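4-alpha-glucanotransferase (Corynebacterium glutamicum, PDB 5B68) is an amylomaltase, or disproportionating enzyme, built from an N-terminal beta-sandwich domain and a TIM-barrel-type domain of the 4-alpha-glucanotransferase family. Local coordinates at residues T107-V111 and P136-P140; W443-R448 and I493-E497. One frame throughout, in Å; residues are numbered along the deposited sequence.

Contact 1 (T107-V111 and P136-P140); sequences TQRDV and PGDLP. With SO4 (sulfate ion), chain L.
R109, on strand 108-114 of the N-terminal beta-sandwich domain, reaches across to D138 in the loop that joins strands 126-134 and 142-150. The polar part is a salt bridge. The end of the guanidinium, NH1 and NH2 together, grips the single oxygen D138 OD1, with R109 NH1 at 3.0 Å from it. The guanidinium and carboxylate planes stand 87° apart. NH1 uses the syn lone pair of OD1, and NH2 meets the same oxygen from above the carboxylate plane. The R109 chain bends at chi2 and chi3, and this folds the guanidinium over toward the loop.

A sulfate ion, probably from the crystallisation liquor, meets another edge of the same group. Its O3 accepts from R109 NE at 2.8 Å, from R109 NH1, and over a longer distance from the backbone N of D110. D138 OD1 and sulfate O3 both lie near the guanidinium plane, so together they probably limit its rotation.

The other contacts are van der Waals packing. L139 CD2 covers one guanidinium face, 3.8 Å from R109 NH2. L139 itself is buried and also packs on L159 and I161 of strand 153-162. The P136 ring lies against the strand backbone, with P136 CG 3.2 Å from D110 O.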
loop_
_atom_site.group_PDB
_atom_site.type_symbol
_atom_site.label_atom_id
_atom_site.label_comp_id
_atom_site.label_asym_id
_atom_site.label_seq_id
_atom_site.Cartn_x
_atom_site.Cartn_y
_atom_site.Cartn_z
ATOM N N THR A 107 -32.512 -2.922 3.384
ATOM C CA THR A 107 -33.613 -2.688 2.432
ATOM C C THR A 107 -33.600 -3.797 1.392
ATOM O O THR A 107 -32.535 -4.187 0.925
ATOM C CB THR A 107 -33.295 -1.436 1.602
ATOM O OG1 THR A 107 -33.007 -0.352 2.479
ATOM C CG2 THR A 107 -34.449 -1.064 0.677
ATOM N N GLN A 108 -34.748 -4.301 1.006
ATOM C CA GLN A 108 -34.816 -5.195 -0.187
ATOM C C GLN A 108 -34.982 -4.449 -1.490
ATOM O O GLN A 108 -35.711 -3.451 -1.529
ATOM C CB GLN A 108 -35.956 -6.227 -0.055
ATOM C CG GLN A 108 -35.516 -7.698 0.000
ATOM C CD GLN A 108 -35.388 -8.261 1.422
ATOM O OE1 GLN A 108 -34.816 -7.612 2.324
ATOM N NE2 GLN A 108 -35.937 -9.462 1.630
ATOM N N ARG A 109 -34.328 -4.940 -2.552
ATOM C CA ARG A 109 -34.596 -4.550 -3.942
ATOM C C ARG A 109 -34.809 -5.769 -4.877
ATOM O O ARG A 109 -34.351 -6.890 -4.606
ATOM C CB ARG A 109 -33.464 -3.641 -4.493
ATOM C CG ARG A 109 -33.239 -2.285 -3.779
ATOM C CD ARG A 109 -34.422 -1.302 -3.902
ATOM N NE ARG A 109 -34.730 -1.075 -5.279
ATOM C CZ ARG A 109 -34.141 -0.205 -6.108
ATOM N NH1 ARG A 109 -34.503 -0.176 -7.379
ATOM N NH2 ARG A 109 -33.207 0.649 -5.679
ATOM N N ASP A 110 -35.467 -5.539 -6.008
ATOM C CA ASP A 110 -35.718 -6.570 -7.010
ATOM C C ASP A 110 -34.723 -6.496 -8.152
ATOM O O ASP A 110 -34.091 -5.461 -8.368
ATOM C CB ASP A 110 -37.131 -6.389 -7.601
ATOM C CG ASP A 110 -38.232 -6.825 -6.640
ATOM O OD1 ASP A 110 -38.052 -7.785 -5.847
ATOM O OD2 ASP A 110 -39.310 -6.223 -6.708
ATOM N N VAL A 111 -34.616 -7.585 -8.898
ATOM C CA VAL A 111 -33.925 -7.649 -10.144
ATOM C C VAL A 111 -35.007 -7.946 -11.164
ATOM O O VAL A 111 -36.136 -8.225 -10.746
ATOM C CB VAL A 111 -32.852 -8.742 -10.177
ATOM C CG1 VAL A 111 -31.769 -8.374 -9.182
ATOM C CG2 VAL A 111 -33.460 -10.116 -9.894
ATOM N N PRO A 136 -31.056 -3.130 -10.965
ATOM C CA PRO A 136 -31.557 -1.770 -11.129
ATOM C C PRO A 136 -30.397 -0.809 -11.243
ATOM O O PRO A 136 -29.359 -1.068 -10.691
ATOM C CB PRO A 136 -32.296 -1.496 -9.825
ATOM C CG PRO A 136 -32.463 -2.794 -9.155
ATOM C CD PRO A 136 -31.381 -3.684 -9.652
ATOM N N GLY A 137 -30.603 0.281 -11.965
ATOM C CA GLY A 137 -29.581 1.261 -12.220
ATOM C C GLY A 137 -29.441 2.320 -11.155
ATOM O O GLY A 137 -28.648 3.219 -11.301
ATOM N N ASP A 138 -30.243 2.222 -10.112
ATOM C CA ASP A 138 -30.282 3.218 -9.050
ATOM C C ASP A 138 -29.919 2.711 -7.657
ATOM O O ASP A 138 -30.405 3.229 -6.679
ATOM C CB ASP A 138 -31.630 3.935 -9.015
ATOM C CG ASP A 138 -32.756 3.039 -8.582
ATOM O OD1 ASP A 138 -32.568 1.824 -8.526
ATOM O OD2 ASP A 138 -33.840 3.563 -8.301
ATOM N N LEU A 139 -29.112 1.669 -7.569
ATOM C CA LEU A 139 -28.650 1.210 -6.277
ATOM C C LEU A 139 -27.642 2.196 -5.685
ATOM O O LEU A 139 -26.866 2.787 -6.398
ATOM C CB LEU A 139 -28.016 -0.171 -6.397
ATOM C CG LEU A 139 -28.868 -1.300 -6.967
ATOM C CD1 LEU A 139 -28.083 -2.587 -6.973
ATOM C CD2 LEU A 139 -30.149 -1.487 -6.191
ATOM N N PRO A 140 -27.662 2.355 -4.375
ATOM C CA PRO A 140 -26.672 3.198 -3.700
ATOM C C PRO A 140 -25.322 2.513 -3.750
ATOM O O PRO A 140 -25.256 1.275 -3.879
ATOM C CB PRO A 140 -27.211 3.274 -2.248
ATOM C CG PRO A 140 -28.009 2.053 -2.065
ATOM C CD PRO A 140 -28.592 1.708 -3.400
HETATM S S SO4 L . -37.842 -2.483 -6.517
HETATM O O1 SO4 L . -38.139 -3.424 -5.385
HETATM O O2 SO4 L . -38.693 -2.885 -7.677
HETATM O O3 SO4 L . -36.403 -2.533 -6.923
HETATM O O4 SO4 L . -38.151 -1.091 -6.079
#

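Contact 2 (W443-R448 and I493-E497); sequences WRNLLR and ILALE. With SO4 (sulfate ion), chain K; SO4 (sulfate ion), chain F.
L447 packs between W443 and L494 where helices 441-452 and 487-500 meet. The short segments run at 39° to each other, with axes 9.8 Å apart at closest approach. The tight part holds an apolar cluster and a buried carboxylate. L447 CD1 sits over the centre of the W443 ring, 3.4 Å above its plane. The same methyl touches L494 CA and I493 CG2, while L447 CD2 meets L494 CD1 at 3.8 Å. I493 CG2 reaches W443 CD1 at 3.5 Å. The indole NE1 bonds to L490 O, one turn before L494. Beside this cluster R448 grips the buried E497 side-on: R448 NE bonds to E497 OE1 at 2.8 Å, and R448 NH2 to E497 OE2 at 2.7 Å. Both bonds are nearly straight, and the two planar groups are 29° apart. The bend of E497 at chi2 (-59°) brings its carboxylate to the edge of the R448 guanidinium. W143 NE1 also bonds to OE2. R444 CD lies over one face of the R448 guanidinium, offset toward its rim.

The loose side is the outer ends of the partly exposed R444 and R448, where two sulfate ions sit. R444 NH1 meets one sulfate O3 at 2.6 Å, and its NE bonds to N445 OD1. R448 NH1 makes only a weak bond to the second sulfate. L447 and L494 also touch strand 456-459, so these are neighbouring helices packed around the parallel strands of a TIM-barrel-type domain.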
loop_
_atom_site.group_PDB
_atom_site.type_symbol
_atom_site.label_atom_id
_atom_site.label_comp_id
_atom_site.label_asym_id
_atom_site.label_seq_id
_atom_site.Cartn_x
_atom_site.Cartn_y
_atom_site.Cartn_z
ATOM N N TRP A 443 -10.166 -7.468 0.970
ATOM C CA TRP A 443 -9.677 -6.231 0.296
ATOM C C TRP A 443 -10.438 -5.028 0.899
ATOM O O TRP A 443 -9.841 -4.004 1.307
ATOM C CB TRP A 443 -9.919 -6.346 -1.202
ATOM C CG TRP A 443 -9.546 -5.176 -2.047
ATOM C CD1 TRP A 443 -10.299 -4.660 -3.036
ATOM C CD2 TRP A 443 -8.293 -4.485 -2.101
ATOM N NE1 TRP A 443 -9.653 -3.614 -3.637
ATOM C CE2 TRP A 443 -8.393 -3.533 -3.134
ATOM C CE3 TRP A 443 -7.100 -4.579 -1.393
ATOM C CZ2 TRP A 443 -7.364 -2.637 -3.435
ATOM C CZ3 TRP A 443 -6.092 -3.719 -1.664
ATOM C CH2 TRP A 443 -6.211 -2.746 -2.716
ATOM N N ARG A 444 -11.797 -5.122 0.993
ATOM C CA ARG A 444 -12.561 -4.126 1.671
ATOM C C ARG A 444 -12.031 -3.798 3.094
ATOM O O ARG A 444 -11.895 -2.625 3.457
ATOM C CB ARG A 444 -14.050 -4.551 1.855
ATOM C CG ARG A 444 -14.866 -3.451 2.525
ATOM C CD ARG A 444 -16.279 -3.937 2.840
ATOM N NE ARG A 444 -16.271 -4.825 3.973
ATOM C CZ ARG A 444 -17.345 -5.475 4.450
ATOM N NH1 ARG A 444 -18.519 -5.335 3.852
ATOM N NH2 ARG A 444 -17.227 -6.332 5.493
ATOM N N ASN A 445 -11.793 -4.843 3.887
ATOM C CA ASN A 445 -11.516 -4.625 5.294
ATOM C C ASN A 445 -10.134 -3.965 5.496
ATOM O O ASN A 445 -10.018 -3.061 6.367
ATOM C CB ASN A 445 -11.615 -5.944 6.051
ATOM C CG ASN A 445 -13.069 -6.413 6.207
ATOM O OD1 ASN A 445 -13.998 -5.711 5.883
ATOM N ND2 ASN A 445 -13.230 -7.581 6.750
ATOM N N LEU A 446 -9.124 -4.376 4.724
ATOM C CA LEU A 446 -7.816 -3.731 4.856
ATOM C C LEU A 446 -7.918 -2.244 4.419
ATOM O O LEU A 446 -7.435 -1.338 5.134
ATOM C CB LEU A 446 -6.729 -4.497 4.191
ATOM C CG LEU A 446 -6.549 -4.390 2.689
ATOM C CD1 LEU A 446 -5.722 -3.185 2.241
ATOM C CD2 LEU A 446 -5.953 -5.650 2.206
ATOM N N LEU A 447 -8.643 -1.988 3.323
ATOM C CA LEU A 447 -8.815 -0.635 2.880
ATOM C C LEU A 447 -9.550 0.233 3.882
ATOM O O LEU A 447 -9.197 1.434 4.120
ATOM C CB LEU A 447 -9.513 -0.565 1.505
ATOM C CG LEU A 447 -8.763 -1.059 0.295
ATOM C CD1 LEU A 447 -9.661 -1.253 -0.937
ATOM C CD2 LEU A 447 -7.635 -0.068 -0.007
ATOM N N ARG A 448 -10.656 -0.287 4.408
ATOM C CA ARG A 448 -11.399 0.500 5.318
ATOM C C ARG A 448 -10.551 0.897 6.583
ATOM O O ARG A 448 -10.670 1.995 7.079
ATOM C CB ARG A 448 -12.644 -0.267 5.758
ATOM C CG ARG A 448 -13.514 0.518 6.651
ATOM C CD ARG A 448 -14.904 0.005 6.642
ATOM N NE ARG A 448 -15.523 0.050 5.326
ATOM C CZ ARG A 448 -16.781 -0.279 5.103
ATOM N NH1 ARG A 448 -17.545 -0.676 6.121
ATOM N NH2 ARG A 448 -17.300 -0.237 3.875
ATOM N N ILE A 493 -13.477 -1.147 -5.917
ATOM C CA ILE A 493 -13.549 -1.188 -4.468
ATOM C C ILE A 493 -12.589 -0.181 -3.814
ATOM O O ILE A 493 -12.915 0.374 -2.818
ATOM C CB ILE A 493 -13.348 -2.628 -3.980
ATOM C CG1 ILE A 493 -14.596 -3.485 -4.346
ATOM C CG2 ILE A 493 -13.092 -2.695 -2.456
ATOM C CD1 ILE A 493 -14.337 -4.996 -4.288
ATOM N N LEU A 494 -11.389 0.018 -4.350
ATOM C CA LEU A 494 -10.544 1.047 -3.867
ATOM C C LEU A 494 -11.263 2.401 -3.959
ATOM O O LEU A 494 -11.274 3.194 -3.002
ATOM C CB LEU A 494 -9.226 1.044 -4.658
ATOM C CG LEU A 494 -8.297 2.219 -4.475
ATOM C CD1 LEU A 494 -7.822 2.267 -3.046
ATOM C CD2 LEU A 494 -7.118 2.068 -5.411
ATOM N N ALA A 495 -11.893 2.677 -5.090
ATOM C CA ALA A 495 -12.610 3.944 -5.267
ATOM C C ALA A 495 -13.794 4.065 -4.294
ATOM O O ALA A 495 -13.997 5.161 -3.712
ATOM C CB ALA A 495 -13.074 4.150 -6.694
ATOM N N LEU A 496 -14.481 2.953 -4.082
ATOM C CA LEU A 496 -15.604 2.922 -3.169
ATOM C C LEU A 496 -15.157 3.236 -1.751
ATOM O O LEU A 496 -15.726 4.134 -1.139
ATOM C CB LEU A 496 -16.331 1.598 -3.211
ATOM C CG LEU A 496 -17.461 1.338 -2.186
ATOM C CD1 LEU A 496 -18.561 2.371 -2.226
ATOM C CD2 LEU A 496 -18.002 -0.062 -2.446
ATOM N N GLU A 497 -14.204 2.492 -1.243
ATOM C CA GLU A 497 -13.735 2.747 0.114
ATOM C C GLU A 497 -13.176 4.174 0.339
ATOM O O GLU A 497 -13.449 4.826 1.379
ATOM C CB GLU A 497 -12.824 1.651 0.557
ATOM C CG GLU A 497 -13.542 0.333 0.850
ATOM C CD GLU A 497 -14.583 0.455 1.919
ATOM O OE1 GLU A 497 -14.281 0.967 3.041
ATOM O OE2 GLU A 497 -15.746 0.032 1.657
HETATM S S SO4 K . -20.756 -7.540 5.618
HETATM O O1 SO4 K . -22.031 -7.267 6.336
HETATM O O2 SO4 K . -20.659 -8.957 5.177
HETATM O O3 SO4 K . -20.677 -6.684 4.392
HETATM O O4 SO4 K . -19.687 -7.271 6.611
HETATM S S SO4 F . -17.751 1.085 9.931
HETATM O O1 SO4 F . -18.712 0.368 10.809
HETATM O O2 SO4 F . -18.454 1.726 8.810
HETATM O O3 SO4 F . -16.763 0.059 9.443
HETATM O O4 SO4 F . -17.191 2.193 10.695
#

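In the fold
Contact 1 comes first along the chain and is complete before contact 2 begins. Contact 1 is at the surface of the N-terminal beta-sandwich domain, its centre about 33 Å from the centre of the chain. Contact 2 is buried among helices of the TIM-barrel-type domain, its centre about 12 Å from that of the chain. The centres of the two contacts are about 21 Å apart, and their nearest atoms, about 7 Å apart, do not touch. Strand 142-150 links them: the loop of contact 1 leads into it, and its W143 packs on R448, I493 and L496 of contact 2. The sandwich domain thus rests directly on the helix pair 441-452 and 487-500.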